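Local structure of acetyltransferase, GNAT family (2I79) at residues Ala20-Val25 with Thr32-Asp37; Thr61-Ala64 with Lys69-Gly72; Val74-Asp79 with Ile112-Ala117; Gly88-Val93 with Leu106-Ala111. The protein binds acetyl coenzyme A and, as a member of the GNAT family, probably transfers the acetyl group to an amine of a substrate, possibly an amino acid. One frame throughout, in Å; residues are numbered along the deposited sequence.

Interaction 1. Residues Ala20-Val25 with Thr32-Asp37; sequences AFLNRV and TSLDGD. With ACO (acetyl coenzyme *a), chain G.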
# COMPACT_ATOMS: atom_id res chain seq x y z
N ALA A 20 -19.16 -11.79 7.20
CA ALA A 20 -20.16 -12.41 6.33
C ALA A 20 -20.40 -11.57 5.06
O ALA A 20 -20.42 -12.09 3.91
CB ALA A 20 -21.45 -12.60 7.11
N PHE A 21 -20.58 -10.27 5.26
CA PHE A 21 -20.79 -9.34 4.16
C PHE A 21 -19.59 -9.30 3.21
O PHE A 21 -19.73 -9.26 1.98
CB PHE A 21 -21.08 -7.94 4.70
CG PHE A 21 -21.16 -6.90 3.63
CD1 PHE A 21 -22.26 -6.87 2.75
CD2 PHE A 21 -20.14 -5.99 3.45
CE1 PHE A 21 -22.31 -5.94 1.75
CE2 PHE A 21 -20.20 -5.07 2.42
CZ PHE A 21 -21.29 -5.05 1.59
N LEU A 22 -18.38 -9.30 3.77
CA LEU A 22 -17.20 -9.17 2.91
C LEU A 22 -17.00 -10.44 2.11
O LEU A 22 -16.60 -10.39 0.98
CB LEU A 22 -15.97 -8.78 3.71
CG LEU A 22 -15.97 -7.32 4.20
CD1 LEU A 22 -15.04 -7.13 5.39
CD2 LEU A 22 -15.60 -6.35 3.03
N ASN A 23 -17.32 -11.58 2.69
CA ASN A 23 -17.30 -12.85 1.97
C ASN A 23 -18.35 -12.87 0.85
O ASN A 23 -18.08 -13.36 -0.26
CB ASN A 23 -17.53 -14.03 2.92
CG ASN A 23 -16.27 -14.42 3.67
OD1 ASN A 23 -16.32 -14.89 4.84
ND2 ASN A 23 -15.15 -14.27 3.02
N ARG A 24 -19.50 -12.29 1.13
CA ARG A 24 -20.55 -12.19 0.09
C ARG A 24 -20.07 -11.37 -1.09
O ARG A 24 -20.08 -11.85 -2.20
CB ARG A 24 -21.86 -11.62 0.65
CG ARG A 24 -22.90 -11.33 -0.44
CD ARG A 24 -24.29 -11.05 0.13
NE ARG A 24 -24.49 -9.66 0.63
CZ ARG A 24 -25.22 -8.68 0.06
NH1 ARG A 24 -25.90 -8.82 -1.08
NH2 ARG A 24 -25.29 -7.52 0.68
N VAL A 25 -19.61 -10.15 -0.86
CA VAL A 25 -19.23 -9.26 -1.97
C VAL A 25 -17.96 -9.73 -2.70
O VAL A 25 -17.78 -9.48 -3.87
CB VAL A 25 -19.10 -7.78 -1.52
CG1 VAL A 25 -20.43 -7.28 -1.00
CG2 VAL A 25 -18.00 -7.61 -0.45
N THR A 32 -12.16 -5.80 -7.23
CA THR A 32 -11.22 -5.48 -6.16
C THR A 32 -10.33 -6.68 -5.87
O THR A 32 -10.44 -7.70 -6.52
CB THR A 32 -11.97 -5.05 -4.88
OG1 THR A 32 -12.51 -6.20 -4.20
CG2 THR A 32 -13.09 -4.05 -5.24
N SER A 33 -9.44 -6.54 -4.92
CA SER A 33 -8.47 -7.61 -4.62
C SER A 33 -9.13 -8.80 -3.92
O SER A 33 -8.58 -9.90 -3.91
CB SER A 33 -7.31 -7.05 -3.81
OG SER A 33 -7.83 -6.56 -2.58
N LEU A 34 -10.33 -8.57 -3.37
CA LEU A 34 -11.23 -9.65 -2.94
C LEU A 34 -11.50 -10.62 -4.09
O LEU A 34 -11.79 -10.20 -5.22
CB LEU A 34 -12.55 -9.09 -2.43
CG LEU A 34 -12.57 -8.25 -1.13
CD1 LEU A 34 -14.01 -7.74 -0.88
CD2 LEU A 34 -12.03 -9.01 0.08
N ASP A 35 -11.40 -11.90 -3.80
CA ASP A 35 -11.74 -12.98 -4.72
C ASP A 35 -12.47 -14.10 -4.01
O ASP A 35 -12.88 -13.95 -2.87
CB ASP A 35 -10.50 -13.49 -5.48
CG ASP A 35 -9.51 -14.26 -4.61
OD1 ASP A 35 -9.80 -14.75 -3.50
OD2 ASP A 35 -8.38 -14.40 -5.08
N GLY A 36 -12.66 -15.20 -4.73
CA GLY A 36 -13.44 -16.33 -4.24
C GLY A 36 -12.98 -16.95 -2.93
O GLY A 36 -13.79 -17.49 -2.20
N ASP A 37 -11.69 -16.84 -2.64
CA ASP A 37 -11.16 -17.24 -1.35
C ASP A 37 -11.77 -16.43 -0.17
O ASP A 37 -11.72 -16.85 0.99
CB ASP A 37 -9.63 -17.17 -1.34
CG ASP A 37 -8.97 -18.37 -2.04
OD1 ASP A 37 -9.57 -19.00 -2.96
OD2 ASP A 37 -7.82 -18.71 -1.67
N1A ACO G . -20.45 3.44 -16.10
C2A ACO G . -20.56 4.68 -15.58
N3A ACO G . -21.36 4.95 -14.53
C4A ACO G . -22.08 3.98 -13.93
C5A ACO G . -22.00 2.61 -14.43
C6A ACO G . -21.11 2.38 -15.58
N6A ACO G . -20.98 1.14 -16.09
N7A ACO G . -22.81 1.87 -13.67
C8A ACO G . -23.37 2.72 -12.75
N9A ACO G . -22.93 3.98 -12.92
C1B ACO G . -23.22 5.23 -12.17
C2B ACO G . -24.64 5.51 -11.70
O2B ACO G . -25.43 6.15 -12.70
C3B ACO G . -24.37 6.45 -10.55
O3B ACO G . -23.99 7.76 -10.97
P3B ACO G . -24.94 9.04 -10.85
O7A ACO G . -25.87 8.65 -11.98
O8A ACO G . -24.07 10.25 -11.09
O9A ACO G . -25.51 9.04 -9.45
C4B ACO G . -23.09 5.90 -9.95
O4B ACO G . -22.39 5.27 -11.02
C5B ACO G . -23.41 4.93 -8.82
O5B ACO G . -23.56 5.74 -7.65
P1A ACO G . -24.19 5.07 -6.33
O1A ACO G . -25.46 4.34 -6.67
O2A ACO G . -24.16 6.16 -5.27
O3A ACO G . -23.09 3.91 -6.06
P2A ACO G . -23.34 2.32 -5.76
O4A ACO G . -23.75 1.48 -6.97
O5A ACO G . -24.17 2.30 -4.50
O6A ACO G . -21.78 1.99 -5.41
CBP ACO G . -19.77 0.85 -6.23
CCP ACO G . -20.79 1.95 -6.44
CDP ACO G . -18.70 0.99 -7.32
CEP ACO G . -19.19 1.00 -4.82
CAP ACO G . -20.47 -0.51 -6.37
OAP ACO G . -20.94 -0.74 -7.72
C9P ACO G . -19.55 -1.64 -5.94
O9P ACO G . -19.46 -1.94 -4.76
N8P ACO G . -18.89 -2.30 -6.88
C7P ACO G . -18.00 -3.44 -6.65
C6P ACO G . -16.79 -3.13 -5.77
C5P ACO G . -16.01 -1.96 -6.31
O5P ACO G . -15.65 -1.98 -7.47
N4P ACO G . -15.75 -0.97 -5.48
C3P ACO G . -15.00 0.22 -5.85
C2P ACO G . -13.50 -0.04 -6.02
S1P ACO G . -12.81 -0.51 -4.46
C ACO G . -12.14 0.75 -3.68
O ACO G . -12.96 1.57 -3.35
CH3 ACO G . -10.63 0.78 -3.47
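Leu34 reaches helix 15-26 with one methyl group. Its CD1 lies 4.0 Å from Val25 CG2, and the two side chains pass at a slant. The same CD1 is 4.1 Å from the backbone O of Leu22 and 4.4 Å from Leu22 CD2. One branch of Leu34 therefore rests against two residues one turn apart on the helix. The side chain is extended: CG is anti to the carbonyl carbon (chi1 -66°), and chi2 carries CD1 onward to the helix. All three residues are buried, and Leu34 also packs on Phe91 of strand 87-94. Segment 32-37 belongs to the loop joining helix 15-26 to helix 43-55, the region that in GNAT enzymes commonly borders the acceptor site. Here the loop also touches the cofactor, with Thr32 CG2 3.6 Å from S1P of acetyl coenzyme A. Thr32 OG1 turns the other way and takes a weak hydrogen bond from Leu34 N (3.3 Å). This weak bond may help hold the turn between the residue at the cofactor and the one at the helix. Further along, Asp35 OD1 accepts from Asp37 N at 2.9 Å in an Asx turn, with the donor 41° above the carboxylate plane. From the second subunit, Arg83 NE is hydrogen-bonded to Thr32 O, and its NH1 makes a weak bond to Leu34 O.

Interaction 2. Residues Thr61-Ala64 with Lys69-Gly72; sequences TLLA and KIAG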
# COMPACT_ATOMS: atom_id res chain seq x y z
N THR A 61 -13.79 2.69 9.78
CA THR A 61 -14.67 1.81 9.03
C THR A 61 -16.11 2.20 9.33
O THR A 61 -16.54 2.19 10.48
CB THR A 61 -14.48 0.34 9.39
OG1 THR A 61 -13.14 -0.03 9.12
CG2 THR A 61 -15.44 -0.58 8.59
N LEU A 62 -16.84 2.58 8.28
CA LEU A 62 -18.26 2.94 8.34
C LEU A 62 -19.10 1.88 7.65
O LEU A 62 -18.76 1.40 6.56
CB LEU A 62 -18.52 4.27 7.64
CG LEU A 62 -17.96 5.57 8.26
CD1 LEU A 62 -18.27 6.76 7.34
CD2 LEU A 62 -18.51 5.84 9.65
N LEU A 63 -20.22 1.54 8.28
CA LEU A 63 -21.13 0.54 7.78
C LEU A 63 -22.50 1.15 7.41
O LEU A 63 -22.98 2.07 8.08
CB LEU A 63 -21.34 -0.52 8.87
CG LEU A 63 -20.12 -1.26 9.45
CD1 LEU A 63 -20.55 -2.26 10.50
CD2 LEU A 63 -19.31 -1.94 8.36
N ALA A 64 -23.12 0.62 6.36
CA ALA A 64 -24.51 0.93 6.02
C ALA A 64 -25.33 -0.33 6.24
O ALA A 64 -25.03 -1.36 5.66
CB ALA A 64 -24.63 1.40 4.58
N LYS A 69 -29.50 -5.28 7.88
CA LYS A 69 -28.34 -6.03 7.40
C LYS A 69 -27.33 -5.12 6.72
O LYS A 69 -27.72 -4.22 5.96
CB LYS A 69 -28.76 -7.11 6.39
CG LYS A 69 -29.71 -8.18 6.93
CD LYS A 69 -29.16 -8.93 8.21
CE LYS A 69 -28.06 -9.97 7.91
NZ LYS A 69 -27.52 -10.56 9.17
N ILE A 70 -26.04 -5.37 6.96
CA ILE A 70 -24.96 -4.64 6.29
C ILE A 70 -25.12 -4.74 4.77
O ILE A 70 -25.16 -5.86 4.22
CB ILE A 70 -23.53 -5.18 6.66
CG1 ILE A 70 -23.30 -5.11 8.16
CG2 ILE A 70 -22.43 -4.37 5.91
CD1 ILE A 70 -21.88 -5.63 8.60
N ALA A 71 -25.24 -3.57 4.13
CA ALA A 71 -25.38 -3.45 2.70
C ALA A 71 -24.14 -2.85 2.00
O ALA A 71 -23.98 -3.01 0.78
CB ALA A 71 -26.62 -2.61 2.38
N GLY A 72 -23.28 -2.18 2.78
CA GLY A 72 -22.10 -1.52 2.25
C GLY A 72 -21.09 -1.13 3.32
O GLY A 72 -21.43 -1.04 4.50
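A classic beta bulge in the hairpin of strands 60-66 and 69-77 sets Ala71 and Gly72 together against Ala64. The carbonyl O of Ala64 is the focus. Ala71 N donates to it at 2.7 Å in a nearly straight bond (174° at the hydrogen), approaching close to the line of the C=O bond. Gly72 N gives a second, weak bond to the same oxygen at 3.5 Å. Ile70 adds a CA-H...O contact, its CA 3.3 Å from Ala64 O. In the return direction Ala64 N donates to Gly72 O at 3.0 Å, which completes an antiparallel hydrogen-bonded pair. That donor is tilted from the carbonyl plane. The extra residue shows in the backbone of Ala71, whose psi of -19° turns the chain out of the extended form. The N-to-C directions of segments 61-64 and 69-72 differ by 112°, far from a flat antiparallel pairing. Beside the bulge, Leu63 CD1 touches Ile70 CD1 at 4.1 Å. Leu63 CG and Ile70 CG1 are both anti to the carbonyl carbon, and both side chains pack on Leu18 of helix 15-26. Ala64 CB instead meets Leu103 and Leu107 of helix 103-117. With two N-H groups and one CA-H on a single buried oxygen, the carbonyl of Ala64 is well satisfied. Two sound bonds, from Ala71 N and from Ala64 N, hold the bulge, and the Gly72 N bond is a weak addition.

Interaction 3. Residues Val74-Asp79 with Ile112-Ala117; sequences VNITAD and IEWAQA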
# COMPACT_ATOMS: atom_id res chain seq x y z
N VAL A 74 -17.41 1.49 3.88
CA VAL A 74 -16.32 2.34 3.43
C VAL A 74 -15.22 2.24 4.50
O VAL A 74 -15.48 2.29 5.71
CB VAL A 74 -16.75 3.81 3.08
CG1 VAL A 74 -17.50 4.48 4.20
CG2 VAL A 74 -15.51 4.67 2.68
N ASN A 75 -14.00 2.06 4.03
CA ASN A 75 -12.85 1.85 4.88
C ASN A 75 -11.81 2.90 4.56
O ASN A 75 -11.45 3.11 3.38
CB ASN A 75 -12.32 0.47 4.57
CG ASN A 75 -11.77 -0.21 5.76
OD1 ASN A 75 -10.56 -0.38 5.88
ND2 ASN A 75 -12.65 -0.60 6.67
N ILE A 76 -11.35 3.62 5.58
CA ILE A 76 -10.12 4.39 5.44
C ILE A 76 -9.03 3.76 6.29
O ILE A 76 -9.19 3.53 7.49
CB ILE A 76 -10.26 5.84 5.82
CG1 ILE A 76 -11.33 6.52 4.95
CG2 ILE A 76 -8.91 6.52 5.66
CD1 ILE A 76 -11.67 7.91 5.41
N THR A 77 -7.92 3.47 5.62
CA THR A 77 -6.74 2.86 6.19
C THR A 77 -5.58 3.85 6.05
O THR A 77 -5.59 4.69 5.17
CB THR A 77 -6.45 1.57 5.42
OG1 THR A 77 -6.92 0.48 6.20
CG2 THR A 77 -5.00 1.42 5.08
N ALA A 78 -4.58 3.75 6.92
CA ALA A 78 -3.48 4.71 6.94
C ALA A 78 -2.30 4.22 7.76
O ALA A 78 -2.47 3.59 8.80
CB ALA A 78 -3.97 6.04 7.50
N ASP A 79 -1.10 4.55 7.29
CA ASP A 79 0.13 4.35 8.05
C ASP A 79 0.30 5.40 9.12
O ASP A 79 -0.34 6.44 9.06
CB ASP A 79 1.32 4.38 7.10
CG ASP A 79 1.38 3.14 6.22
OD1 ASP A 79 0.59 2.19 6.45
OD2 ASP A 79 2.23 3.11 5.32
N ILE A 112 -15.62 11.08 3.48
CA ILE A 112 -14.91 12.33 3.17
C ILE A 112 -15.08 13.38 4.27
O ILE A 112 -14.14 14.08 4.65
CB ILE A 112 -15.36 12.92 1.81
CG1 ILE A 112 -14.93 12.00 0.64
CG2 ILE A 112 -14.82 14.34 1.63
CD1 ILE A 112 -15.68 12.31 -0.72
N GLU A 113 -16.30 13.48 4.79
CA GLU A 113 -16.62 14.41 5.85
C GLU A 113 -15.86 14.06 7.13
O GLU A 113 -15.32 14.94 7.79
CB GLU A 113 -18.11 14.36 6.14
CG GLU A 113 -18.78 15.69 6.21
CD GLU A 113 -20.28 15.55 6.40
OE1 GLU A 113 -21.04 15.99 5.48
OE2 GLU A 113 -20.68 14.98 7.45
N TRP A 114 -15.82 12.77 7.48
CA TRP A 114 -15.04 12.32 8.63
C TRP A 114 -13.56 12.67 8.40
O TRP A 114 -12.89 13.19 9.30
CB TRP A 114 -15.22 10.81 8.89
CG TRP A 114 -14.42 10.34 10.08
CD1 TRP A 114 -14.83 10.31 11.38
CD2 TRP A 114 -13.06 9.88 10.08
NE1 TRP A 114 -13.82 9.87 12.19
CE2 TRP A 114 -12.72 9.60 11.42
CE3 TRP A 114 -12.09 9.69 9.08
CZ2 TRP A 114 -11.46 9.11 11.78
CZ3 TRP A 114 -10.85 9.23 9.45
CH2 TRP A 114 -10.55 8.94 10.78
N ALA A 115 -13.05 12.41 7.20
CA ALA A 115 -11.65 12.62 6.91
C ALA A 115 -11.29 14.09 7.09
O ALA A 115 -10.28 14.42 7.69
CB ALA A 115 -11.31 12.13 5.51
N GLN A 116 -12.15 14.96 6.58
CA GLN A 116 -12.04 16.41 6.78
C GLN A 116 -12.01 16.81 8.26
O GLN A 116 -11.16 17.60 8.68
CB GLN A 116 -13.20 17.13 6.05
CG GLN A 116 -13.08 17.11 4.52
CD GLN A 116 -14.35 17.52 3.77
OE1 GLN A 116 -15.46 17.53 4.32
NE2 GLN A 116 -14.19 17.84 2.50
N ALA A 117 -12.91 16.26 9.06
CA ALA A 117 -13.00 16.65 10.45
C ALA A 117 -11.83 16.14 11.31
O ALA A 117 -11.51 16.74 12.35
CB ALA A 117 -14.34 16.20 11.03
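The backbone O of Ile76 accepts a hydrogen bond from Gln53 NE2, and Ile76 is also backbone-bonded to Ile60 of the adjacent strand. With its main chain held in this way, Ile76 sends its side chain toward helix 103-117. Its terminal methyl CD1 does the touching. It lies 4.1 Å from Trp114 CE3 and 4.2 Å from Ala115 CB, so it sits against two consecutive helix residues. CG1 is anti to the carbonyl carbon (chi1 -58°), and chi2 near 172° stretches the chain to full length toward the helix. Trp114 has its CG anti to the backbone N, which swings the indole toward the strand. Its six-membered ring meets Ile76 at a slant. The contact joins strand 69-77 of the central GNAT sheet to the last turns of the helix packed on it. The backbone bonds Gln116 N to Ile112 O (2.9 Å) and Ala117 N to Glu113 O (3.0 Å) keep those turns regular. Ile60 also touches Trp114, while Leu124 of strand 123-129 packs on both Ile76 and Ala115. Near the end of the helix, Ala115 O is hydrogen-bonded to Ser118 OG.

Interaction 4. Residues Gly88-Val93 with Leu106-Ala111; sequences GDLFIV and LLLEEA. With ACO (acetyl coenzyme *a), chain G.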
# COMPACT_ATOMS: atom_id res chain seq x y z
N GLY A 88 -5.04 8.76 3.67
CA GLY A 88 -5.99 7.67 3.88
C GLY A 88 -6.22 6.93 2.59
O GLY A 88 -6.54 7.53 1.55
N ASP A 89 -6.03 5.62 2.64
CA ASP A 89 -6.32 4.74 1.51
C ASP A 89 -7.76 4.32 1.64
O ASP A 89 -8.16 3.74 2.68
CB ASP A 89 -5.41 3.52 1.58
CG ASP A 89 -3.94 3.90 1.40
OD1 ASP A 89 -3.61 4.40 0.31
OD2 ASP A 89 -3.12 3.73 2.35
N LEU A 90 -8.55 4.61 0.61
CA LEU A 90 -9.98 4.40 0.64
C LEU A 90 -10.36 3.05 -0.03
O LEU A 90 -9.76 2.65 -1.03
CB LEU A 90 -10.70 5.60 -0.02
CG LEU A 90 -12.17 6.00 0.22
CD1 LEU A 90 -12.52 6.38 1.64
CD2 LEU A 90 -12.50 7.20 -0.67
N PHE A 91 -11.35 2.37 0.57
CA PHE A 91 -11.97 1.16 0.03
C PHE A 91 -13.49 1.23 0.27
O PHE A 91 -13.90 1.44 1.42
CB PHE A 91 -11.40 -0.08 0.72
CG PHE A 91 -12.05 -1.36 0.30
CD1 PHE A 91 -11.77 -1.93 -0.94
CD2 PHE A 91 -12.95 -2.01 1.13
CE1 PHE A 91 -12.37 -3.14 -1.33
CE2 PHE A 91 -13.55 -3.21 0.75
CZ PHE A 91 -13.26 -3.77 -0.48
N ILE A 92 -14.30 1.05 -0.78
CA ILE A 92 -15.77 0.96 -0.67
C ILE A 92 -16.31 -0.25 -1.43
O ILE A 92 -15.91 -0.53 -2.56
CB ILE A 92 -16.49 2.23 -1.21
CG1 ILE A 92 -15.91 3.50 -0.57
CG2 ILE A 92 -18.05 2.20 -0.96
CD1 ILE A 92 -16.58 4.81 -1.05
N VAL A 93 -17.26 -0.97 -0.84
CA VAL A 93 -17.96 -2.00 -1.58
C VAL A 93 -19.40 -2.05 -1.11
O VAL A 93 -19.66 -1.90 0.09
CB VAL A 93 -17.27 -3.38 -1.48
CG1 VAL A 93 -17.10 -3.79 -0.02
CG2 VAL A 93 -18.05 -4.41 -2.26
N LEU A 106 -23.55 8.12 -0.63
CA LEU A 106 -23.80 8.48 0.76
C LEU A 106 -22.61 8.10 1.68
O LEU A 106 -22.17 8.89 2.52
CB LEU A 106 -25.05 7.76 1.22
CG LEU A 106 -26.07 8.46 2.11
CD1 LEU A 106 -26.27 9.96 1.76
CD2 LEU A 106 -27.40 7.65 1.97
N LEU A 107 -22.11 6.89 1.48
CA LEU A 107 -20.99 6.34 2.25
C LEU A 107 -19.69 7.08 1.92
O LEU A 107 -18.95 7.48 2.82
CB LEU A 107 -20.84 4.84 1.95
CG LEU A 107 -21.00 3.72 2.99
CD1 LEU A 107 -21.76 4.10 4.27
CD2 LEU A 107 -21.61 2.50 2.29
N LEU A 108 -19.43 7.28 0.63
CA LEU A 108 -18.25 8.05 0.21
C LEU A 108 -18.28 9.44 0.83
O LEU A 108 -17.25 9.92 1.31
CB LEU A 108 -18.16 8.19 -1.32
CG LEU A 108 -16.76 8.13 -1.95
CD1 LEU A 108 -16.70 8.96 -3.14
CD2 LEU A 108 -15.58 8.49 -0.96
N GLU A 109 -19.44 10.10 0.82
CA GLU A 109 -19.50 11.46 1.36
C GLU A 109 -19.32 11.49 2.86
O GLU A 109 -18.69 12.41 3.39
CB GLU A 109 -20.80 12.18 1.02
CG GLU A 109 -20.61 13.55 0.27
CD GLU A 109 -19.23 14.25 0.50
OE1 GLU A 109 -18.56 14.53 -0.52
OE2 GLU A 109 -18.82 14.52 1.68
N GLU A 110 -19.86 10.50 3.55
CA GLU A 110 -19.66 10.42 4.99
C GLU A 110 -18.20 10.20 5.35
O GLU A 110 -17.67 10.76 6.33
CB GLU A 110 -20.53 9.33 5.61
CG GLU A 110 -22.00 9.71 5.75
CD GLU A 110 -22.20 11.13 6.30
OE1 GLU A 110 -21.58 11.47 7.33
OE2 GLU A 110 -22.98 11.90 5.68
N ALA A 111 -17.54 9.36 4.55
CA ALA A 111 -16.13 9.07 4.76
C ALA A 111 -15.32 10.34 4.55
O ALA A 111 -14.44 10.65 5.34
CB ALA A 111 -15.67 7.95 3.81
N1A ACO G . -20.45 3.44 -16.10
C2A ACO G . -20.56 4.68 -15.58
N3A ACO G . -21.36 4.95 -14.53
C4A ACO G . -22.08 3.98 -13.93
C5A ACO G . -22.00 2.61 -14.43
C6A ACO G . -21.11 2.38 -15.58
N6A ACO G . -20.98 1.14 -16.09
N7A ACO G . -22.81 1.87 -13.67
C8A ACO G . -23.37 2.72 -12.75
N9A ACO G . -22.93 3.98 -12.92
C1B ACO G . -23.22 5.23 -12.17
C2B ACO G . -24.64 5.51 -11.70
O2B ACO G . -25.43 6.15 -12.70
C3B ACO G . -24.37 6.45 -10.55
O3B ACO G . -23.99 7.76 -10.97
P3B ACO G . -24.94 9.04 -10.85
O7A ACO G . -25.87 8.65 -11.98
O8A ACO G . -24.07 10.25 -11.09
O9A ACO G . -25.51 9.04 -9.45
C4B ACO G . -23.09 5.90 -9.95
O4B ACO G . -22.39 5.27 -11.02
C5B ACO G . -23.41 4.93 -8.82
O5B ACO G . -23.56 5.74 -7.65
P1A ACO G . -24.19 5.07 -6.33
O1A ACO G . -25.46 4.34 -6.67
O2A ACO G . -24.16 6.16 -5.27
O3A ACO G . -23.09 3.91 -6.06
P2A ACO G . -23.34 2.32 -5.76
O4A ACO G . -23.75 1.48 -6.97
O5A ACO G . -24.17 2.30 -4.50
O6A ACO G . -21.78 1.99 -5.41
CBP ACO G . -19.77 0.85 -6.23
CCP ACO G . -20.79 1.95 -6.44
CDP ACO G . -18.70 0.99 -7.32
CEP ACO G . -19.19 1.00 -4.82
CAP ACO G . -20.47 -0.51 -6.37
OAP ACO G . -20.94 -0.74 -7.72
C9P ACO G . -19.55 -1.64 -5.94
O9P ACO G . -19.46 -1.94 -4.76
N8P ACO G . -18.89 -2.30 -6.88
C7P ACO G . -18.00 -3.44 -6.65
C6P ACO G . -16.79 -3.13 -5.77
C5P ACO G . -16.01 -1.96 -6.31
O5P ACO G . -15.65 -1.98 -7.47
N4P ACO G . -15.75 -0.97 -5.48
C3P ACO G . -15.00 0.22 -5.85
C2P ACO G . -13.50 -0.04 -6.02
S1P ACO G . -12.81 -0.51 -4.46
C ACO G . -12.14 0.75 -3.68
O ACO G . -12.96 1.57 -3.35
CH3 ACO G . -10.63 0.78 -3.47
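Ile92, Leu108 and Leu90 carry this contact. Ile92 CD1 sits 3.4 Å from Leu108 CG, and Leu90 CD2 is 3.4 Å from Leu108 CD2. Both carbon pairs are closer than usual van der Waals contact. The side chain of Leu108 runs at about a right angle to each of its partners. Its chi1 of -142° lies away from a staggered value, and with the short distances this makes its exact placing doubtful. Leu90 has CG anti to the backbone N, and its branches divide the work: CD2 meets Leu108, while CD1 lies 4.1 Å from Ala111 CB. Ile92 reaches the helix with its extended arm, CG1 and CD1. The strand and helix are the first two members of a beta-alpha-beta unit completed by strand 123-129, the part of the GNAT fold that cradles acetyl coenzyme A. The axes of segments 88-93 and 106-111 come within 9.8 Å, and their N-to-C directions differ by 156°. While the Ile92 side chain faces the helix, its backbone serves the cofactor. Ile92 N donates to the acetyl O of the ligand at 2.9 Å, and Ile92 O accepts from N4P at 3.0 Å. The first bond could help polarise the thioester carbonyl. Phe91, with its side chain on the other face of the sheet, places ring atom CD1 3.9 Å from the acetyl carbon C. Tyr139 of helix 133-141 packs on Leu90, Ile92 and Leu108, and its OH is hydrogen-bonded to the cofactor.

Interactions 1 and 2 follow one another along the chain, and interaction 4 falls between the two segments of interaction 3. Interactions 3 and 4 share helix 103-117, and their centres are about 7 Å apart. Interactions 2 and 3 share strand 69-77, with centres about 15 Å apart. Strands 60-66, 69-77 and 87-94 are consecutive in the central sheet, so interactions 2, 3 and 4 form one continuous core. Helix 15-26 packs on it through Phe21, which touches Ile70 and Gly72, and through Val25 on Val93. Interactions 1 and 4, about 17 Å apart between centres, both touch acetyl coenzyme A. Thus the subunit-bordering loop and the sheet core meet at the cofactor.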